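Long-range contact in ectonucleoside triphosphate diphosphohydrolase 4 (Homo sapiens, PDB 6WG5), which belongs to the GDA1/CD39 family of nucleoside phosphatases, whose fold is related to that of actin and the sugar kinases: residues R289-R293 / T351-N357. Sequence-based numbering, arbitrary orientation.
Sequences RYEDR and TIQPFMN. With NAG (2-acetamido-2-deoxy-beta-D-glucopyranose), chain B.
Phe355, on the segment 351-357 that leads out of helix 345-352 with largely helical backbone angles, inserts its ring against helix 283-296 between Tyr290 and Arg293, just ahead of the glycosylated Asn357. The guanidinium of Arg293 lies over one face of the ring in an off-centre cation-pi stack, with CZ 4.2 Å from the Phe355 ring centroid and the planes 29° apart. A bend at chi3 (-85°) in an otherwise extended Arg293 side chain lays the group flat there, while Pro354 CB meets its edge. Tyr290 CB is over the opposite face of Phe355, and the tyrosine ring directs its edge toward that face in an offset edge-to-face pair, planes at 79°, with CD1 3.7 Å from Phe355 CE2. Farther round the same Tyr290 ring, Thr351 CG2 reaches the edge at CE1; the phenol OH is bonded to Asp319.

Arg289 holds the backbone instead. Its NH1 donates at 2.7 Å to Phe355 O, which lies somewhat out of the guanidinium plane, and NH2 adds a weak second bond, so that both terminal nitrogens converge on one carbonyl oxygen. NH2 also hydrogen-bonds Gly280 O, in the short link between strand 270-279 and helix 283-296. The acetamido methyl C8 of NAG sits 3.7 Å above the centre of the Arg289 guanidinium. NAG is attached through C1 to Asn357 ND2, which also hydrogen-bonds Asn367 OD1, and a water links Asn357 OD1 to Arg293 NH2, weakly on the arginine side. An off-centre cation-pi stack on one face of an aromatic ring and an edge-to-face pair on the other thus join helix 283-296 to the segment carrying the N-linked glycan.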
ATOM      1  N   ARG A 289      10.184  16.898 -10.077  1.00 25.54           N
ATOM      2  CA  ARG A 289      11.410  16.580 -10.803  1.00 26.06           C
ATOM      3  C   ARG A 289      11.349  17.114 -12.227  1.00 26.58           C
ATOM      4  O   ARG A 289      12.365  17.547 -12.785  1.00 27.51           O
ATOM      5  CB  ARG A 289      11.636  15.069 -10.802  1.00 25.29           C
ATOM      6  CG  ARG A 289      11.860  14.470  -9.418  1.00 24.93           C
ATOM      7  CD  ARG A 289      11.786  12.958  -9.467  1.00 24.12           C
ATOM      8  NE  ARG A 289      12.659  12.427 -10.506  1.00 24.46           N
ATOM      9  CZ  ARG A 289      12.478  11.266 -11.124  1.00 23.90           C
ATOM     10  NH1 ARG A 289      13.335  10.879 -12.060  1.00 25.39           N
ATOM     11  NH2 ARG A 289      11.443  10.494 -10.821  1.00 22.97           N
ATOM     12  N   TYR A 290      10.159  17.091 -12.832  1.00 31.57           N
ATOM     13  CA  TYR A 290       9.993  17.610 -14.185  1.00 30.50           C
ATOM     14  C   TYR A 290      10.181  19.122 -14.214  1.00 31.16           C
ATOM     15  O   TYR A 290      10.902  19.652 -15.068  1.00 33.17           O
ATOM     16  CB  TYR A 290       8.614  17.211 -14.716  1.00 27.84           C
ATOM     17  CG  TYR A 290       8.253  17.799 -16.062  1.00 30.38           C
ATOM     18  CD1 TYR A 290       8.936  17.429 -17.210  1.00 36.56           C
ATOM     19  CD2 TYR A 290       7.211  18.708 -16.185  1.00 28.87           C
ATOM     20  CE1 TYR A 290       8.603  17.960 -18.442  1.00 35.77           C
ATOM     21  CE2 TYR A 290       6.869  19.240 -17.410  1.00 32.07           C
ATOM     22  CZ  TYR A 290       7.567  18.863 -18.536  1.00 32.92           C
ATOM     23  OH  TYR A 290       7.233  19.396 -19.760  1.00 34.62           O
ATOM     24  N   GLU A 291       9.547  19.834 -13.280  1.00 34.46           N
ATOM     25  CA  GLU A 291       9.730  21.280 -13.207  1.00 29.01           C
ATOM     26  C   GLU A 291      11.176  21.645 -12.902  1.00 34.39           C
ATOM     27  O   GLU A 291      11.674  22.661 -13.398  1.00 34.56           O
ATOM     28  CB  GLU A 291       8.796  21.875 -12.151  1.00 31.80           C
ATOM     29  CG  GLU A 291       7.317  21.795 -12.518  1.00 30.83           C
ATOM     30  CD  GLU A 291       6.406  22.379 -11.452  1.00 33.73           C
ATOM     31  OE1 GLU A 291       6.921  22.877 -10.428  1.00 38.04           O
ATOM     32  OE2 GLU A 291       5.171  22.342 -11.639  1.00 37.09           O
ATOM     33  N   ASP A 292      11.864  20.833 -12.096  1.00 34.75           N
ATOM     34  CA  ASP A 292      13.263  21.107 -11.788  1.00 33.39           C
ATOM     35  C   ASP A 292      14.112  21.129 -13.052  1.00 33.24           C
ATOM     36  O   ASP A 292      15.024  21.953 -13.178  1.00 37.66           O
ATOM     37  CB  ASP A 292      13.804  20.069 -10.805  1.00 39.88           C
ATOM     38  CG  ASP A 292      13.321  20.297  -9.385  1.00 48.23           C
ATOM     39  OD1 ASP A 292      12.882  21.425  -9.073  1.00 50.46           O
ATOM     40  OD2 ASP A 292      13.393  19.348  -8.575  1.00 54.40           O
ATOM     41  N   ARG A 293      13.835  20.230 -13.999  1.00 36.04           N
ATOM     42  CA  ARG A 293      14.649  20.178 -15.208  1.00 39.31           C
ATOM     43  C   ARG A 293      14.285  21.307 -16.167  1.00 38.29           C
ATOM     44  O   ARG A 293      15.160  21.842 -16.855  1.00 38.90           O
ATOM     45  CB  ARG A 293      14.506  18.820 -15.899  1.00 41.54           C
ATOM     46  CG  ARG A 293      15.727  18.454 -16.736  1.00 51.56           C
ATOM     47  CD  ARG A 293      15.499  17.240 -17.621  1.00 61.97           C
ATOM     48  NE  ARG A 293      15.749  15.978 -16.927  1.00 72.24           N
ATOM     49  CZ  ARG A 293      15.686  14.780 -17.506  1.00 76.27           C
ATOM     50  NH1 ARG A 293      15.380  14.678 -18.795  1.00 78.15           N
ATOM     51  NH2 ARG A 293      15.928  13.682 -16.799  1.00 74.59           N
ATOM     52  N   THR A 351       7.638  13.322 -23.038  1.00 42.64           N
ATOM     53  CA  THR A 351       8.528  14.242 -22.340  1.00 44.12           C
ATOM     54  C   THR A 351       8.959  13.683 -20.989  1.00 39.70           C
ATOM     55  O   THR A 351      10.110  13.866 -20.578  1.00 40.76           O
ATOM     56  CB  THR A 351       7.841  15.594 -22.160  1.00 46.11           C
ATOM     57  OG1 THR A 351       7.344  16.050 -23.425  1.00 53.51           O
ATOM     58  CG2 THR A 351       8.813  16.621 -21.605  1.00 44.26           C
ATOM     59  N   ILE A 352       8.050  13.002 -20.284  1.00 38.13           N
ATOM     60  CA  ILE A 352       8.325  12.546 -18.924  1.00 35.13           C
ATOM     61  C   ILE A 352       8.952  11.160 -18.882  1.00 33.19           C
ATOM     62  O   ILE A 352       9.287  10.678 -17.792  1.00 33.51           O
ATOM     63  CB  ILE A 352       7.036  12.566 -18.076  1.00 37.00           C
ATOM     64  CG1 ILE A 352       5.994  11.599 -18.652  1.00 35.44           C
ATOM     65  CG2 ILE A 352       6.490  13.992 -17.999  1.00 39.41           C
ATOM     66  CD1 ILE A 352       4.679  11.583 -17.901  1.00 32.97           C
ATOM     67  N   GLN A 353       9.123  10.505 -20.031  1.00 45.96           N
ATOM     68  CA  GLN A 353       9.798   9.209 -20.084  1.00 45.76           C
ATOM     69  C   GLN A 353      11.099   9.174 -19.294  1.00 43.31           C
ATOM     70  O   GLN A 353      11.261   8.275 -18.454  1.00 44.34           O
ATOM     71  CB  GLN A 353      10.061   8.836 -21.550  1.00 51.55           C
ATOM     72  CG  GLN A 353       8.883   8.199 -22.253  1.00 58.41           C
ATOM     73  CD  GLN A 353       8.713   6.744 -21.888  1.00 66.21           C
ATOM     74  OE1 GLN A 353       7.719   6.359 -21.279  1.00 70.08           O
ATOM     75  NE2 GLN A 353       9.690   5.923 -22.258  1.00 69.63           N
ATOM     76  N   PRO A 354      12.049  10.088 -19.502  1.00 39.78           N
ATOM     77  CA  PRO A 354      13.336   9.981 -18.792  1.00 37.51           C
ATOM     78  C   PRO A 354      13.207   9.884 -17.285  1.00 36.82           C
ATOM     79  O   PRO A 354      14.065   9.274 -16.634  1.00 45.42           O
ATOM     80  CB  PRO A 354      14.066  11.270 -19.203  1.00 39.30           C
ATOM     81  CG  PRO A 354      13.439  11.675 -20.489  1.00 38.59           C
ATOM     82  CD  PRO A 354      12.009  11.249 -20.406  1.00 38.50           C
ATOM     83  N   PHE A 355      12.160  10.465 -16.705  1.00 24.47           N
ATOM     84  CA  PHE A 355      12.052  10.554 -15.256  1.00 26.00           C
ATOM     85  C   PHE A 355      11.668   9.236 -14.604  1.00 25.80           C
ATOM     86  O   PHE A 355      11.735   9.134 -13.374  1.00 22.81           O
ATOM     87  CB  PHE A 355      11.047  11.645 -14.887  1.00 25.02           C
ATOM     88  CG  PHE A 355      11.463  13.009 -15.349  1.00 29.25           C
ATOM     89  CD1 PHE A 355      12.226  13.827 -14.534  1.00 31.25           C
ATOM     90  CD2 PHE A 355      11.120  13.461 -16.611  1.00 29.41           C
ATOM     91  CE1 PHE A 355      12.621  15.077 -14.962  1.00 27.72           C
ATOM     92  CE2 PHE A 355      11.514  14.711 -17.044  1.00 27.59           C
ATOM     93  CZ  PHE A 355      12.266  15.518 -16.219  1.00 24.42           C
ATOM     94  N   MET A 356      11.270   8.231 -15.387  1.00 30.13           N
ATOM     95  CA  MET A 356      11.141   6.883 -14.848  1.00 28.26           C
ATOM     96  C   MET A 356      12.500   6.254 -14.578  1.00 29.93           C
ATOM     97  O   MET A 356      12.582   5.277 -13.827  1.00 31.25           O
ATOM     98  CB  MET A 356      10.336   6.011 -15.806  1.00 30.50           C
ATOM     99  CG  MET A 356       8.901   6.469 -15.971  1.00 32.92           C
ATOM    100  SD  MET A 356       7.863   5.223 -16.746  1.00 35.41           S
ATOM    101  CE  MET A 356       8.549   5.193 -18.400  1.00 31.19           C
ATOM    102  N   ASN A 357      13.566   6.796 -15.166  1.00 30.52           N
ATOM    103  CA  ASN A 357      14.930   6.372 -14.855  1.00 33.38           C
ATOM    104  C   ASN A 357      15.171   4.921 -15.267  1.00 37.14           C
ATOM    105  O   ASN A 357      15.912   4.181 -14.616  1.00 39.60           O
ATOM    106  CB  ASN A 357      15.232   6.586 -13.368  1.00 35.09           C
ATOM    107  CG  ASN A 357      15.869   7.932 -13.096  1.00 37.91           C
ATOM    108  OD1 ASN A 357      15.912   8.799 -13.969  1.00 42.96           O
ATOM    109  ND2 ASN A 357      16.370   8.115 -11.882  1.00 45.35           N
TER
HETATM  110  C1  NAG B   1      17.029   9.351 -11.566  1.00 45.29           C
HETATM  111  C2  NAG B   1      17.119   9.633 -10.063  1.00 44.42           C
HETATM  112  C3  NAG B   1      18.046  10.819  -9.791  1.00 52.56           C
HETATM  113  C4  NAG B   1      19.383  10.656 -10.503  1.00 63.35           C
HETATM  114  C5  NAG B   1      19.160  10.352 -11.977  1.00 64.00           C
HETATM  115  C6  NAG B   1      20.437  10.050 -12.724  1.00 67.87           C
HETATM  116  C7  NAG B   1      15.255   9.172  -8.527  1.00 39.40           C
HETATM  117  C8  NAG B   1      13.892   9.605  -8.075  1.00 40.97           C
HETATM  118  N2  NAG B   1      15.800   9.895  -9.510  1.00 41.42           N
HETATM  119  O3  NAG B   1      18.257  10.929  -8.388  1.00 49.54           O
HETATM  120  O4  NAG B   1      20.118  11.872 -10.411  1.00 80.81           O
HETATM  121  O5  NAG B   1      18.332   9.191 -12.101  1.00 60.73           O
HETATM  122  O6  NAG B   1      20.165   9.461 -13.989  1.00 74.65           O
HETATM  123  O7  NAG B   1      15.831   8.211  -8.027  1.00 41.11           O
HETATM  124  O   HOH W   1      15.855  11.944 -14.567  1.00 62.93           O